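Local coordinates for protein maltose operon transcriptional repressor (Staphylococcus aureus subsp. aureus Mu50, PDB 3HCW) that probably represses transcription of the maltose operon, its C-terminal fragment having the periplasmic-binding-protein-like fold expected to sense a small-molecule effector, at residues D132-I137 / F160-Q165; K193-S198 / D221-T226. All blocks are in the same frame, centred on the assembly; numbering follows the deposited sequence.

Contact 1 (D132-I137 / F160-Q165); sequences DELIFI and FNLDYQ
Leu-134 offers both its backbone polar groups to the strand of 160-165: its N donates to Asp-163 O at 2.9 Å, and its O accepts from Gln-165 N. Phe-136 N then donates to Gln-165 O at 3.0 Å (N-H...O 171°), the third bond of a parallel ladder that runs on, since Phe-136 also pairs with Ile-167. Where the ladder frays, a water replaces the direct bond, donating to Asp-132 O (2.6 Å) and accepting from Asp-163 N (2.9 Å). Asp-132 OD1 accepts from Lys-193 N and Glu-133 OE1 from Gln-194 NE2, whereas Glu-133 OE2 lies 3.0 Å from Leu-134 O, an approach of two acceptors without a bond. On the face of Leu-134, its CD1 meets Leu-162 CD2 at 3.9 Å, and helix 115-129 covers both leucines. On the face of Ile-135, Gln-165 CG sits between its own N and carbonyl carbon (chi1 65°), which lays the extended amide chain alongside the isoleucine, CG to Ile-135 CG1 3.8 Å. The chemistry implies a pairing set by main-chain bonds, with water finishing its frayed end and one oxygen each of Asp-132 and Glu-133 held at or just before strand 194-198.

Contact 2 (K193-S198 / D221-T226); sequences KQAIIS and DVMTAT
The flat groups joining 193-198 to 221-226 are peptide units, with Ala-195, Ile-197, Met-223 and Ala-225 on one face of the sheet and Gln-194, Ile-196, Val-222 and Thr-224 on the other. At their edges the N-H and C=O groups interlock: Met-223 N reaches Gln-194 O at 2.9 Å, its N-H...O angle 173° although the donor is tilted from the carbonyl plane. Ile-196 N binds Met-223 O at 2.8 Å, Ala-225 N binds Ile-196 O, and Ser-198 N binds Ala-225 O. Beyond this ladder, Thr-226 OG1 donates to Ser-198 O at 3.0 Å from 58° above the carbonyl plane; a chi1 of -175° turns the hydroxyl away from its own N, beside its carbonyl carbon. At the opposite end a water links Gln-194 N (2.7 Å) to Asp-221 O. Ile-196 CD1 crosses Val-222 CG2 at a slant, 4.1 Å apart, while Met-223 CE approaches Ala-195 CB at 4.3 Å under helix 115-129. Ser-198 OG and Thr-224 OG1 are hydrogen-bonded to His-204 ND1 and Gln-240 OE1. Two parallel strands joined through helix 201-213 form a beta-alpha-beta unit, the repeating element of the Rossmann-like lobes of periplasmic-binding-protein folds.

Contacts 1 and 2 are two pairings of one sheet, their centres 10 Å apart, separated by the pairing of strands 133-139 and 194-198. Ile-137 N to Ile-197 O and Asp-132 N to Lys-193 O, each 2.7 Å, are probable hydrogen bonds at the two ends of this seam. Packing closes both faces between them: Phe-136 CE1 lies 3.6 Å from Ile-197 CG2, and Ile-137 CD1 the same distance from Ile-196 CG2. Across the sheet the order is 222-227, 194-198, 133-139, 163-169, the last an outermost strand of the chain's sheet, which fits contact 1 being partly buried and contact 2 buried.

Contact 1 (D132-I137 / F160-Q165)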
loop_
_atom_site.group_PDB
_atom_site.type_symbol
_atom_site.label_atom_id
_atom_site.label_comp_id
_atom_site.label_asym_id
_atom_site.label_seq_id
_atom_site.Cartn_x
_atom_site.Cartn_y
_atom_site.Cartn_z
ATOM N N ASP A 132 -13.822 28.100 10.247
ATOM C CA ASP A 132 -14.348 29.249 9.539
ATOM C C ASP A 132 -14.427 28.969 8.047
ATOM O O ASP A 132 -15.434 29.272 7.413
ATOM C CB ASP A 132 -13.495 30.490 9.824
ATOM C CG ASP A 132 -13.489 30.866 11.303
ATOM O OD1 ASP A 132 -12.404 30.832 11.921
ATOM O OD2 ASP A 132 -14.571 31.179 11.853
ATOM N N GLU A 133 -13.372 28.363 7.506
ATOM C CA GLU A 133 -13.240 28.149 6.073
ATOM C C GLU A 133 -12.848 26.699 5.753
ATOM O O GLU A 133 -12.075 26.088 6.480
ATOM C CB GLU A 133 -12.220 29.142 5.506
ATOM C CG GLU A 133 -12.441 29.543 4.046
ATOM C CD GLU A 133 -11.430 28.924 3.084
ATOM O OE1 GLU A 133 -10.207 29.058 3.326
ATOM O OE2 GLU A 133 -11.859 28.323 2.074
ATOM N N LEU A 134 -13.398 26.159 4.667
ATOM C CA LEU A 134 -13.147 24.775 4.253
ATOM C C LEU A 134 -12.556 24.679 2.845
ATOM O O LEU A 134 -12.905 25.463 1.958
ATOM C CB LEU A 134 -14.440 23.958 4.320
ATOM C CG LEU A 134 -15.171 23.841 5.661
ATOM C CD1 LEU A 134 -16.628 23.465 5.471
ATOM C CD2 LEU A 134 -14.475 22.840 6.559
ATOM N N ILE A 135 -11.658 23.713 2.654
ATOM C CA ILE A 135 -11.041 23.430 1.353
ATOM C C ILE A 135 -11.216 21.945 1.022
ATOM O O ILE A 135 -10.874 21.083 1.837
ATOM C CB ILE A 135 -9.526 23.796 1.344
ATOM C CG1 ILE A 135 -9.305 25.261 1.725
ATOM C CG2 ILE A 135 -8.901 23.513 -0.029
ATOM C CD1 ILE A 135 -8.039 25.510 2.553
ATOM N N PHE A 136 -11.785 21.654 -0.150
ATOM C CA PHE A 136 -11.833 20.289 -0.669
ATOM C C PHE A 136 -10.851 20.138 -1.821
ATOM O O PHE A 136 -10.875 20.915 -2.774
ATOM C CB PHE A 136 -13.237 19.893 -1.148
ATOM C CG PHE A 136 -13.430 18.399 -1.314
ATOM C CD1 PHE A 136 -13.975 17.635 -0.269
ATOM C CD2 PHE A 136 -13.079 17.754 -2.509
ATOM C CE1 PHE A 136 -14.161 16.253 -0.404
ATOM C CE2 PHE A 136 -13.255 16.373 -2.659
ATOM C CZ PHE A 136 -13.800 15.620 -1.603
ATOM N N ILE A 137 -10.000 19.123 -1.728
ATOM C CA ILE A 137 -9.012 18.861 -2.762
ATOM C C ILE A 137 -9.351 17.565 -3.500
ATOM O O ILE A 137 -9.531 16.515 -2.886
ATOM C CB ILE A 137 -7.571 18.846 -2.184
ATOM C CG1 ILE A 137 -7.293 20.139 -1.411
ATOM C CG2 ILE A 137 -6.547 18.655 -3.296
ATOM C CD1 ILE A 137 -5.860 20.299 -0.935
ATOM N N PHE A 160 -24.254 25.284 6.837
ATOM C CA PHE A 160 -23.745 26.024 7.983
ATOM C C PHE A 160 -23.200 27.397 7.579
ATOM O O PHE A 160 -22.565 28.092 8.394
ATOM C CB PHE A 160 -22.728 25.180 8.754
ATOM C CG PHE A 160 -23.360 24.039 9.524
ATOM C CD1 PHE A 160 -23.566 24.142 10.905
ATOM C CD2 PHE A 160 -23.761 22.872 8.875
ATOM C CE1 PHE A 160 -24.147 23.101 11.624
ATOM C CE2 PHE A 160 -24.352 21.821 9.583
ATOM C CZ PHE A 160 -24.544 21.935 10.962
ATOM N N ASN A 161 -23.501 27.781 6.329
ATOM C CA ASN A 161 -23.121 29.082 5.737
ATOM C C ASN A 161 -21.634 29.408 5.908
ATOM O O ASN A 161 -21.259 30.494 6.366
ATOM C CB ASN A 161 -24.016 30.215 6.279
ATOM C CG ASN A 161 -24.066 31.427 5.357
ATOM O OD1 ASN A 161 -23.540 32.489 5.688
ATOM N ND2 ASN A 161 -24.703 31.275 4.199
ATOM N N LEU A 162 -20.796 28.436 5.563
ATOM C CA LEU A 162 -19.343 28.574 5.653
ATOM C C LEU A 162 -18.721 28.851 4.293
ATOM O O LEU A 162 -19.258 28.442 3.256
ATOM C CB LEU A 162 -18.720 27.317 6.270
ATOM C CG LEU A 162 -18.245 27.373 7.730
ATOM C CD1 LEU A 162 -19.316 27.858 8.699
ATOM C CD2 LEU A 162 -17.736 26.025 8.163
ATOM N N ASP A 163 -17.595 29.562 4.306
ATOM C CA ASP A 163 -16.834 29.807 3.095
ATOM C C ASP A 163 -16.045 28.563 2.756
ATOM O O ASP A 163 -15.479 27.913 3.639
ATOM C CB ASP A 163 -15.893 30.998 3.264
ATOM C CG ASP A 163 -16.639 32.317 3.384
ATOM O OD1 ASP A 163 -16.175 33.191 4.148
ATOM O OD2 ASP A 163 -17.689 32.482 2.723
ATOM N N TYR A 164 -16.032 28.225 1.473
ATOM C CA TYR A 164 -15.310 27.058 1.001
ATOM C C TYR A 164 -14.790 27.245 -0.415
ATOM O O TYR A 164 -15.315 28.066 -1.168
ATOM C CB TYR A 164 -16.180 25.799 1.086
ATOM C CG TYR A 164 -17.358 25.748 0.129
ATOM C CD1 TYR A 164 -17.217 25.222 -1.165
ATOM C CD2 TYR A 164 -18.617 26.198 0.518
ATOM C CE1 TYR A 164 -18.293 25.167 -2.042
ATOM C CE2 TYR A 164 -19.709 26.139 -0.354
ATOM C CZ TYR A 164 -19.538 25.619 -1.629
ATOM O OH TYR A 164 -20.612 25.551 -2.495
ATOM N N GLN A 165 -13.776 26.450 -0.761
ATOM C CA GLN A 165 -13.265 26.365 -2.117
ATOM C C GLN A 165 -12.979 24.909 -2.530
ATOM O O GLN A 165 -12.760 24.047 -1.680
ATOM C CB GLN A 165 -12.017 27.233 -2.252
ATOM C CG GLN A 165 -10.837 26.767 -1.430
ATOM C CD GLN A 165 -9.592 27.572 -1.681
ATOM O OE1 GLN A 165 -9.108 28.275 -0.792
ATOM N NE2 GLN A 165 -9.055 27.479 -2.893
HETATM O O HOH W 1 -17.014 31.168 6.609
#

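Contact 2 (K193-S198 / D221-T226)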
loop_
_atom_site.group_PDB
_atom_site.type_symbol
_atom_site.label_atom_id
_atom_site.label_comp_id
_atom_site.label_asym_id
_atom_site.label_seq_id
_atom_site.Cartn_x
_atom_site.Cartn_y
_atom_site.Cartn_z
ATOM N N LYS A 193 -9.786 29.730 11.265
ATOM C CA LYS A 193 -9.730 28.296 11.513
ATOM C C LYS A 193 -10.063 27.529 10.223
ATOM O O LYS A 193 -11.174 27.645 9.687
ATOM C CB LYS A 193 -10.646 27.915 12.687
ATOM C CG LYS A 193 -10.466 28.820 13.925
ATOM C CD LYS A 193 -10.828 28.131 15.242
ATOM C CE LYS A 193 -12.321 28.184 15.546
ATOM N NZ LYS A 193 -12.806 29.570 15.810
ATOM N N GLN A 194 -9.090 26.776 9.708
ATOM C CA GLN A 194 -9.283 26.057 8.439
ATOM C C GLN A 194 -9.172 24.539 8.515
ATOM O O GLN A 194 -8.543 23.988 9.414
ATOM C CB GLN A 194 -8.347 26.596 7.362
ATOM C CG GLN A 194 -8.900 27.802 6.634
ATOM C CD GLN A 194 -7.821 28.759 6.189
ATOM O OE1 GLN A 194 -6.907 29.081 6.950
ATOM N NE2 GLN A 194 -7.930 29.235 4.953
ATOM N N ALA A 195 -9.810 23.883 7.554
ATOM C CA ALA A 195 -9.731 22.441 7.378
ATOM C C ALA A 195 -9.524 22.110 5.905
ATOM O O ALA A 195 -10.142 22.728 5.017
ATOM C CB ALA A 195 -10.991 21.750 7.910
ATOM N N ILE A 196 -8.640 21.149 5.657
ATOM C CA ILE A 196 -8.412 20.635 4.313
ATOM C C ILE A 196 -8.930 19.210 4.228
ATOM O O ILE A 196 -8.511 18.337 5.006
ATOM C CB ILE A 196 -6.914 20.670 3.920
ATOM C CG1 ILE A 196 -6.411 22.110 3.851
ATOM C CG2 ILE A 196 -6.690 19.936 2.584
ATOM C CD1 ILE A 196 -4.893 22.243 3.900
ATOM N N ILE A 197 -9.851 18.981 3.294
ATOM C CA ILE A 197 -10.348 17.638 3.028
ATOM C C ILE A 197 -9.918 17.168 1.637
ATOM O O ILE A 197 -10.096 17.888 0.650
ATOM C CB ILE A 197 -11.888 17.535 3.220
ATOM C CG1 ILE A 197 -12.243 17.676 4.705
ATOM C CG2 ILE A 197 -12.420 16.190 2.699
ATOM C CD1 ILE A 197 -13.706 18.072 4.991
ATOM N N SER A 198 -9.322 15.974 1.577
ATOM C CA SER A 198 -8.931 15.366 0.306
ATOM C C SER A 198 -9.861 14.230 -0.054
ATOM O O SER A 198 -10.321 13.486 0.815
ATOM C CB SER A 198 -7.499 14.818 0.357
ATOM O OG SER A 198 -6.573 15.814 0.753
ATOM N N ASP A 221 -2.271 24.785 12.644
ATOM C CA ASP A 221 -2.559 25.793 11.615
ATOM C C ASP A 221 -3.833 25.410 10.881
ATOM O O ASP A 221 -4.711 26.240 10.697
ATOM C CB ASP A 221 -1.395 25.968 10.636
ATOM C CG ASP A 221 -0.195 26.658 11.262
ATOM O OD1 ASP A 221 -0.377 27.692 11.937
ATOM O OD2 ASP A 221 0.940 26.176 11.050
ATOM N N VAL A 222 -3.915 24.141 10.472
ATOM C CA VAL A 222 -5.085 23.617 9.766
ATOM C C VAL A 222 -5.403 22.200 10.207
ATOM O O VAL A 222 -4.517 21.432 10.569
ATOM C CB VAL A 222 -4.931 23.613 8.203
ATOM C CG1 VAL A 222 -4.935 25.008 7.650
ATOM C CG2 VAL A 222 -3.691 22.830 7.751
ATOM N N MET A 223 -6.687 21.863 10.183
ATOM C CA MET A 223 -7.142 20.505 10.444
ATOM C C MET A 223 -7.245 19.758 9.104
ATOM O O MET A 223 -7.528 20.352 8.051
ATOM C CB MET A 223 -8.500 20.508 11.170
ATOM C CG MET A 223 -8.497 20.998 12.661
ATOM S SD MET A 223 -10.131 20.883 13.492
ATOM C CE MET A 223 -11.248 21.186 12.148
ATOM N N THR A 224 -6.990 18.457 9.125
ATOM C CA THR A 224 -7.024 17.680 7.884
ATOM C C THR A 224 -7.798 16.399 8.074
ATOM O O THR A 224 -7.879 15.870 9.191
ATOM C CB THR A 224 -5.602 17.371 7.301
ATOM O OG1 THR A 224 -4.847 16.592 8.229
ATOM C CG2 THR A 224 -4.831 18.660 6.990
ATOM N N ALA A 225 -8.387 15.931 6.977
ATOM C CA ALA A 225 -9.148 14.700 6.938
ATOM C C ALA A 225 -9.271 14.212 5.491
ATOM O O ALA A 225 -9.068 14.983 4.551
ATOM C CB ALA A 225 -10.531 14.915 7.555
ATOM N N THR A 226 -9.610 12.936 5.321
ATOM C CA THR A 226 -9.725 12.331 3.999
ATOM C C THR A 226 -10.662 11.121 3.970
ATOM O O THR A 226 -11.377 10.870 4.936
ATOM C CB THR A 226 -8.332 11.949 3.434
ATOM O OG1 THR A 226 -8.467 11.473 2.086
ATOM C CG2 THR A 226 -7.647 10.910 4.305
HETATM O O HOH W 2 -7.149 26.300 11.537
#